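Local structure of mitochondrial association factor 1 (Toxoplasma gondii, 6BXS) at residues G32-Y37 against A213-L218; V48-Y53 against P217-G222; G61-F66 against M167-A172. The protein belongs to a macro-domain family encoded at a locus required for the parasite's direct manipulation of host mitochondria, although its own part in this is less certain. One frame throughout, in Å; residues are numbered along the deposited sequence.

Contact 1 of 3, residues G32-Y37 against A213-L218; sequences GFTPLY and AIRLPL. With SO4 (sulfate ion), chain E.
Arg215 reaches from strand 213-216 to the backbone of Pro35 and ties an irregular loop to the central mixed sheet of this macro domain. The loop, 32-37, belongs to the connection between strands 19-24 and 45-50. One side chain carries most of the contact. CG of Arg215 stands anti to its own N (chi1 -179°), which sends the chain out from the strand. A bend at chi3 (-62°) then turns the guanidinium toward the loop. NH1 donates to Pro35 O at 2.9 Å, and the bond is somewhat bent. The oxygen lies at the guanidinium edge, close to its plane. Seen from the carbonyl, however, NH1 sits above the C=O plane and misses the lone-pair directions. Arg215 CD also approaches Leu36 O, at 3.7 Å. The methyl CG2 of Thr34 comes to 4.4 Å from Arg215 CD.

Two outside residues help to fix the turn of the buried guanidinium. NH2 forms a salt bridge with Asp38, and NE donates to Gln255 on strand 253-256. The bond to Pro35 O adds a third anchor. The buried charge is thus probably balanced by Asp38.

The loop also holds a sulfate, probably from the crystallisation liquor. The backbone N-H groups of Leu36 and Tyr37 each donate to a different sulfate oxygen, O2 and O4. Arg29, Thr69 and His159 complete the anion site. Leu36 has its CG anti to the carbonyl carbon (chi1 -78°), beside its N, and therefore near the same anion. Its CD1 lies in plane at the edge of the Phe33 ring and comes within 3.5 Å of sulfate O2.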
# COMPACT_ATOMS: atom_id res chain seq x y z
N GLY A 32 -18.06 -5.44 -3.69
CA GLY A 32 -17.22 -5.72 -4.84
C GLY A 32 -15.74 -5.72 -4.52
O GLY A 32 -14.91 -5.39 -5.38
N PHE A 33 -15.40 -6.10 -3.29
CA PHE A 33 -14.02 -6.07 -2.81
C PHE A 33 -13.09 -6.91 -3.68
O PHE A 33 -13.34 -8.09 -3.94
CB PHE A 33 -13.96 -6.56 -1.36
CG PHE A 33 -12.58 -6.50 -0.75
CD1 PHE A 33 -12.11 -5.33 -0.18
CD2 PHE A 33 -11.77 -7.62 -0.74
CE1 PHE A 33 -10.85 -5.27 0.38
CE2 PHE A 33 -10.51 -7.57 -0.18
CZ PHE A 33 -10.05 -6.39 0.38
N THR A 34 -12.00 -6.30 -4.14
CA THR A 34 -11.01 -6.98 -4.97
C THR A 34 -10.16 -7.93 -4.13
O THR A 34 -9.75 -7.58 -3.03
CB THR A 34 -10.10 -5.96 -5.67
OG1 THR A 34 -10.91 -4.98 -6.35
CG2 THR A 34 -9.17 -6.64 -6.67
N PRO A 35 -9.88 -9.14 -4.66
CA PRO A 35 -9.00 -10.04 -3.91
C PRO A 35 -7.61 -9.45 -3.73
O PRO A 35 -7.10 -8.78 -4.63
CB PRO A 35 -8.95 -11.31 -4.78
CG PRO A 35 -10.17 -11.23 -5.64
CD PRO A 35 -10.39 -9.77 -5.89
N LEU A 36 -7.01 -9.68 -2.57
CA LEU A 36 -5.67 -9.18 -2.28
C LEU A 36 -4.66 -9.75 -3.26
O LEU A 36 -3.81 -9.03 -3.79
CB LEU A 36 -5.26 -9.52 -0.84
CG LEU A 36 -5.86 -8.66 0.28
CD1 LEU A 36 -7.37 -8.54 0.16
CD2 LEU A 36 -5.49 -9.25 1.63
N TYR A 37 -4.75 -11.05 -3.50
CA TYR A 37 -3.84 -11.75 -4.40
C TYR A 37 -4.58 -12.78 -5.23
O TYR A 37 -5.52 -13.41 -4.76
CB TYR A 37 -2.71 -12.42 -3.61
CG TYR A 37 -1.79 -11.44 -2.91
CD1 TYR A 37 -2.08 -10.98 -1.63
CD2 TYR A 37 -0.63 -10.99 -3.52
CE1 TYR A 37 -1.24 -10.09 -0.99
CE2 TYR A 37 0.21 -10.10 -2.89
CZ TYR A 37 -0.10 -9.65 -1.62
OH TYR A 37 0.74 -8.76 -0.98
N ALA A 213 4.27 -5.13 -10.12
CA ALA A 213 3.05 -4.35 -10.07
C ALA A 213 2.65 -4.11 -8.62
O ALA A 213 3.02 -4.88 -7.74
CB ALA A 213 1.93 -5.05 -10.82
N ILE A 214 1.92 -3.03 -8.38
CA ILE A 214 1.36 -2.78 -7.06
C ILE A 214 -0.16 -2.62 -7.13
O ILE A 214 -0.69 -1.89 -7.97
CB ILE A 214 1.97 -1.52 -6.39
CG1 ILE A 214 2.02 -0.35 -7.37
CG2 ILE A 214 3.37 -1.84 -5.89
CD1 ILE A 214 2.47 0.96 -6.72
N ARG A 215 -0.85 -3.34 -6.25
CA ARG A 215 -2.30 -3.31 -6.17
C ARG A 215 -2.73 -2.41 -5.01
O ARG A 215 -2.48 -2.73 -3.84
CB ARG A 215 -2.85 -4.73 -5.99
CG ARG A 215 -4.37 -4.82 -5.92
CD ARG A 215 -4.84 -6.26 -6.07
NE ARG A 215 -4.47 -6.82 -7.37
CZ ARG A 215 -4.72 -8.07 -7.75
NH1 ARG A 215 -5.34 -8.91 -6.93
NH2 ARG A 215 -4.34 -8.49 -8.95
N LEU A 216 -3.37 -1.30 -5.34
CA LEU A 216 -3.68 -0.25 -4.36
C LEU A 216 -5.16 -0.18 -4.02
O LEU A 216 -6.01 -0.35 -4.90
CB LEU A 216 -3.23 1.11 -4.90
CG LEU A 216 -1.75 1.26 -5.24
CD1 LEU A 216 -1.52 2.48 -6.12
CD2 LEU A 216 -0.94 1.36 -3.97
N PRO A 217 -5.48 0.08 -2.75
CA PRO A 217 -6.84 0.52 -2.42
C PRO A 217 -6.95 2.03 -2.61
O PRO A 217 -5.95 2.66 -2.92
CB PRO A 217 -6.99 0.13 -0.95
CG PRO A 217 -5.61 0.31 -0.41
CD PRO A 217 -4.67 -0.10 -1.53
N LEU A 218 -8.14 2.59 -2.43
CA LEU A 218 -8.27 4.04 -2.33
C LEU A 218 -7.91 4.44 -0.91
O LEU A 218 -8.74 4.35 -0.00
CB LEU A 218 -9.68 4.50 -2.69
CG LEU A 218 -9.89 6.02 -2.60
CD1 LEU A 218 -9.17 6.75 -3.72
CD2 LEU A 218 -11.38 6.35 -2.60
S SO4 E . -7.55 -13.10 -1.00
O1 SO4 E . -7.11 -13.67 0.27
O2 SO4 E . -8.16 -11.79 -0.75
O3 SO4 E . -8.54 -13.97 -1.62
O4 SO4 E . -6.40 -12.95 -1.88

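Contact 2 of 3, residues V48-Y53 against P217-G222; sequences VDAGTY and PLLGAG
Val48 and Ala50 meet Pro217 and Leu219 in a small apolar contact where the parallel neighbours 45-50 and 213-216 run out of the sheet. Segment 48-53 holds the end of the first strand. Segment 217-222 is the loop that follows the second. Val48 still pairs with Arg215 through the backbone. Pro217 has no N-H to offer, and here the joining is done by its ring. CD of Pro217 sits 3.2 Å from Val48 O, so a ring CH2 faces the carbonyl oxygen. The same CD lies 4.2 Å from Val48 CB. Further along the ring, Pro217 CG packs against Ala50 CB at 4.2 Å.

Leu219, two residues on from Pro217, also reaches Ala50. Its CB does not face the strand, but its CG is anti to the carbonyl carbon (chi1 -68°), and the branch end comes nearer to the strand. CD2 alone does the touching, 4.3 Å from Ala50 CB. Between Leu218 and Ala221 the chain makes a type II beta turn, closed by Ala221 N to Leu218 O at 3.3 Å. Gly220 takes the positive phi (87°) that this turn needs.

The sequence PLLGAG resembles the glycine-rich loop that contacts ADP-ribose in many macro domains. Whether it does so here is not settled by this contact.

Around it, Pro217 also touches Met62 of helix 61-76. Leu219 reaches Thr170 of strand 166-170, while Leu218 packs on Leu230 and Ile233 of helix 230-248.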
# COMPACT_ATOMS: atom_id res chain seq x y z
N VAL A 48 -0.95 -3.28 -1.41
CA VAL A 48 -0.68 -2.27 -0.39
C VAL A 48 -1.77 -2.27 0.68
O VAL A 48 -2.92 -1.92 0.41
CB VAL A 48 -0.57 -0.87 -1.01
CG1 VAL A 48 -0.48 0.21 0.08
CG2 VAL A 48 0.64 -0.79 -1.94
N ASP A 49 -1.39 -2.64 1.90
CA ASP A 49 -2.32 -2.64 3.02
C ASP A 49 -2.65 -1.23 3.46
O ASP A 49 -1.75 -0.43 3.73
CB ASP A 49 -1.71 -3.42 4.19
CG ASP A 49 -2.72 -3.72 5.29
OD1 ASP A 49 -3.85 -3.19 5.23
OD2 ASP A 49 -2.37 -4.48 6.21
N ALA A 50 -3.94 -0.91 3.55
CA ALA A 50 -4.37 0.35 4.14
C ALA A 50 -4.16 0.27 5.65
O ALA A 50 -5.04 -0.16 6.39
CB ALA A 50 -5.82 0.64 3.81
N GLY A 51 -2.98 0.69 6.09
CA GLY A 51 -2.53 0.46 7.45
C GLY A 51 -3.16 1.36 8.49
O GLY A 51 -3.82 2.35 8.18
N THR A 52 -2.94 1.00 9.76
CA THR A 52 -3.44 1.77 10.89
C THR A 52 -2.34 2.66 11.45
O THR A 52 -1.16 2.41 11.23
CB THR A 52 -3.96 0.84 12.00
OG1 THR A 52 -2.88 0.00 12.44
CG2 THR A 52 -5.10 -0.03 11.50
N TYR A 53 -2.73 3.69 12.18
CA TYR A 53 -1.78 4.62 12.78
C TYR A 53 -0.93 3.93 13.85
O TYR A 53 0.15 4.41 14.19
CB TYR A 53 -2.53 5.82 13.36
CG TYR A 53 -3.38 6.53 12.33
CD1 TYR A 53 -2.79 7.14 11.23
CD2 TYR A 53 -4.76 6.58 12.45
CE1 TYR A 53 -3.55 7.78 10.28
CE2 TYR A 53 -5.54 7.22 11.49
CZ TYR A 53 -4.92 7.82 10.41
OH TYR A 53 -5.68 8.47 9.45
N PRO A 217 -5.48 0.08 -2.75
CA PRO A 217 -6.84 0.52 -2.42
C PRO A 217 -6.95 2.03 -2.61
O PRO A 217 -5.95 2.66 -2.92
CB PRO A 217 -6.99 0.13 -0.95
CG PRO A 217 -5.61 0.31 -0.41
CD PRO A 217 -4.67 -0.10 -1.53
N LEU A 218 -8.14 2.59 -2.43
CA LEU A 218 -8.27 4.04 -2.33
C LEU A 218 -7.91 4.44 -0.91
O LEU A 218 -8.74 4.35 -0.00
CB LEU A 218 -9.68 4.50 -2.69
CG LEU A 218 -9.89 6.02 -2.60
CD1 LEU A 218 -9.17 6.75 -3.72
CD2 LEU A 218 -11.38 6.35 -2.60
N LEU A 219 -6.67 4.88 -0.72
CA LEU A 219 -6.17 5.22 0.60
C LEU A 219 -6.94 6.37 1.22
O LEU A 219 -7.36 7.30 0.53
CB LEU A 219 -4.68 5.56 0.52
CG LEU A 219 -3.77 4.38 0.18
CD1 LEU A 219 -2.42 4.86 -0.32
CD2 LEU A 219 -3.61 3.47 1.38
N GLY A 220 -7.15 6.30 2.53
CA GLY A 220 -7.87 7.33 3.26
C GLY A 220 -9.37 7.11 3.26
O GLY A 220 -10.11 7.84 3.92
N ALA A 221 -9.82 6.09 2.53
CA ALA A 221 -11.25 5.77 2.46
C ALA A 221 -11.68 4.97 3.68
O ALA A 221 -10.89 4.74 4.60
CB ALA A 221 -11.56 5.00 1.18
N GLY A 222 -12.95 4.56 3.70
CA GLY A 222 -13.47 3.74 4.78
C GLY A 222 -13.45 4.43 6.13
O GLY A 222 -14.04 5.49 6.30

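Contact 3 of 3, residues G61-F66 against M167-A172; sequences GMNGEF and MLYTVA
The backbones that carry Phe66 and Met167 stay well apart, with their CA atoms 9.4 Å from each other. Asn63 and Tyr169 are spaced much the same, 8.9 Å between CA atoms. The start of helix 61-76 thus lies over strand 166-170, and side chains fill the gap.

Phe66 and Met167 point at each other and slide past in opposite directions. CG of Met167 sits between its N and carbonyl carbon (chi1 64°), and the chain bends at chi3. This folds the methyl over one face of the Phe66 ring, where CE lies 4.2 Å from the centroid as a CH-pi contact. SD is more oblique, 4.8 Å from the same centroid. Nearer the strand backbone, Met167 CB meets Phe66 CE1 at 3.8 Å.

The Asn63 amide end approaches Tyr169 CE2 obliquely, its plane 77° from that of the ring. The hydroxyl of Tyr169 is bonded farther on, to Thr52 N and Phe56 O, which holds the ring's outer end.

Phe66 and Met167 form a Met-aromatic contact within the buried helix-on-sheet layer of an alpha/beta macro domain.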
# COMPACT_ATOMS: atom_id res chain seq x y z
N GLY A 61 -11.65 -3.77 8.12
CA GLY A 61 -11.41 -3.24 6.79
C GLY A 61 -10.41 -4.10 6.03
O GLY A 61 -10.31 -5.30 6.25
N MET A 62 -9.66 -3.46 5.14
CA MET A 62 -8.67 -4.16 4.33
C MET A 62 -7.56 -4.77 5.19
O MET A 62 -7.09 -5.87 4.92
CB MET A 62 -8.05 -3.21 3.31
CG MET A 62 -7.12 -3.91 2.33
SD MET A 62 -6.27 -2.75 1.25
CE MET A 62 -5.39 -3.89 0.19
N ASN A 63 -7.15 -4.02 6.21
CA ASN A 63 -6.12 -4.49 7.14
C ASN A 63 -6.52 -5.82 7.75
O ASN A 63 -5.70 -6.73 7.88
CB ASN A 63 -5.88 -3.45 8.23
CG ASN A 63 -4.62 -3.73 9.04
OD1 ASN A 63 -3.69 -4.37 8.56
ND2 ASN A 63 -4.60 -3.25 10.28
N GLY A 64 -7.79 -5.94 8.11
CA GLY A 64 -8.33 -7.17 8.65
C GLY A 64 -8.33 -8.29 7.64
O GLY A 64 -8.10 -9.45 7.99
N GLU A 65 -8.58 -7.96 6.37
CA GLU A 65 -8.57 -8.96 5.31
C GLU A 65 -7.16 -9.48 5.08
O GLU A 65 -6.96 -10.67 4.82
CB GLU A 65 -9.13 -8.37 4.01
CG GLU A 65 -10.60 -7.99 4.08
CD GLU A 65 -11.50 -9.19 4.33
OE1 GLU A 65 -11.16 -10.30 3.88
OE2 GLU A 65 -12.56 -9.01 4.97
N PHE A 66 -6.18 -8.59 5.18
CA PHE A 66 -4.77 -8.97 5.07
C PHE A 66 -4.40 -9.95 6.18
O PHE A 66 -3.77 -10.98 5.93
CB PHE A 66 -3.86 -7.74 5.15
CG PHE A 66 -3.13 -7.44 3.87
CD1 PHE A 66 -2.08 -8.24 3.45
CD2 PHE A 66 -3.49 -6.36 3.08
CE1 PHE A 66 -1.41 -7.96 2.27
CE2 PHE A 66 -2.82 -6.07 1.91
CZ PHE A 66 -1.78 -6.88 1.51
N MET A 167 4.25 -7.90 0.15
CA MET A 167 3.16 -7.00 0.51
C MET A 167 3.73 -5.66 0.92
O MET A 167 4.91 -5.55 1.28
CB MET A 167 2.33 -7.59 1.66
CG MET A 167 3.08 -7.75 2.98
SD MET A 167 1.99 -8.10 4.37
CE MET A 167 1.21 -6.51 4.64
N LEU A 168 2.90 -4.63 0.84
CA LEU A 168 3.24 -3.33 1.38
C LEU A 168 2.20 -2.93 2.42
O LEU A 168 1.10 -3.47 2.46
CB LEU A 168 3.32 -2.27 0.27
CG LEU A 168 4.59 -2.29 -0.59
CD1 LEU A 168 4.26 -2.76 -1.99
CD2 LEU A 168 5.26 -0.92 -0.62
N TYR A 169 2.58 -1.97 3.26
CA TYR A 169 1.75 -1.48 4.35
C TYR A 169 2.01 0.02 4.44
O TYR A 169 3.17 0.44 4.54
CB TYR A 169 2.09 -2.20 5.66
CG TYR A 169 1.26 -1.82 6.87
CD1 TYR A 169 1.41 -0.59 7.50
CD2 TYR A 169 0.35 -2.72 7.42
CE1 TYR A 169 0.67 -0.25 8.62
CE2 TYR A 169 -0.40 -2.39 8.54
CZ TYR A 169 -0.24 -1.15 9.13
OH TYR A 169 -0.98 -0.82 10.25
N THR A 170 0.95 0.81 4.38
CA THR A 170 1.09 2.27 4.39
C THR A 170 -0.01 2.92 5.22
O THR A 170 -1.09 2.36 5.39
CB THR A 170 1.07 2.85 2.95
OG1 THR A 170 1.58 4.19 2.97
CG2 THR A 170 -0.33 2.84 2.35
N VAL A 171 0.29 4.11 5.73
CA VAL A 171 -0.61 4.83 6.63
C VAL A 171 -1.09 6.12 5.97
O VAL A 171 -0.31 7.04 5.74
CB VAL A 171 0.07 5.16 7.97
CG1 VAL A 171 -0.87 5.92 8.89
CG2 VAL A 171 0.55 3.88 8.65
N ALA A 172 -2.39 6.17 5.68
CA ALA A 172 -2.98 7.30 4.98
C ALA A 172 -3.41 8.39 5.96
O ALA A 172 -3.71 8.11 7.12
CB ALA A 172 -4.17 6.84 4.16

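In the fold
From the N terminus, the chain first passes the 32-37 loop, then strand 45-50 and helix 61-76. Contact 1 closes the widest loop, bringing 32-37 to strand 213-216. Contact 2 starts later, on strand 45-50, and ends on an overlapping part of the chain, sharing Pro217 and Leu218 with contact 1. Contact 3, from helix 61-76 to strand 166-170, is nested within both. The three strands involved are neighbours in the sheet, with 45-50 in the middle. Leu216 packs on Val48 between contacts 1 and 2. A probable backbone hydrogen bond from Asp49 N to Leu168 O joins 2 and 3. Leu36 packs on Phe66, linking the loop to the helix.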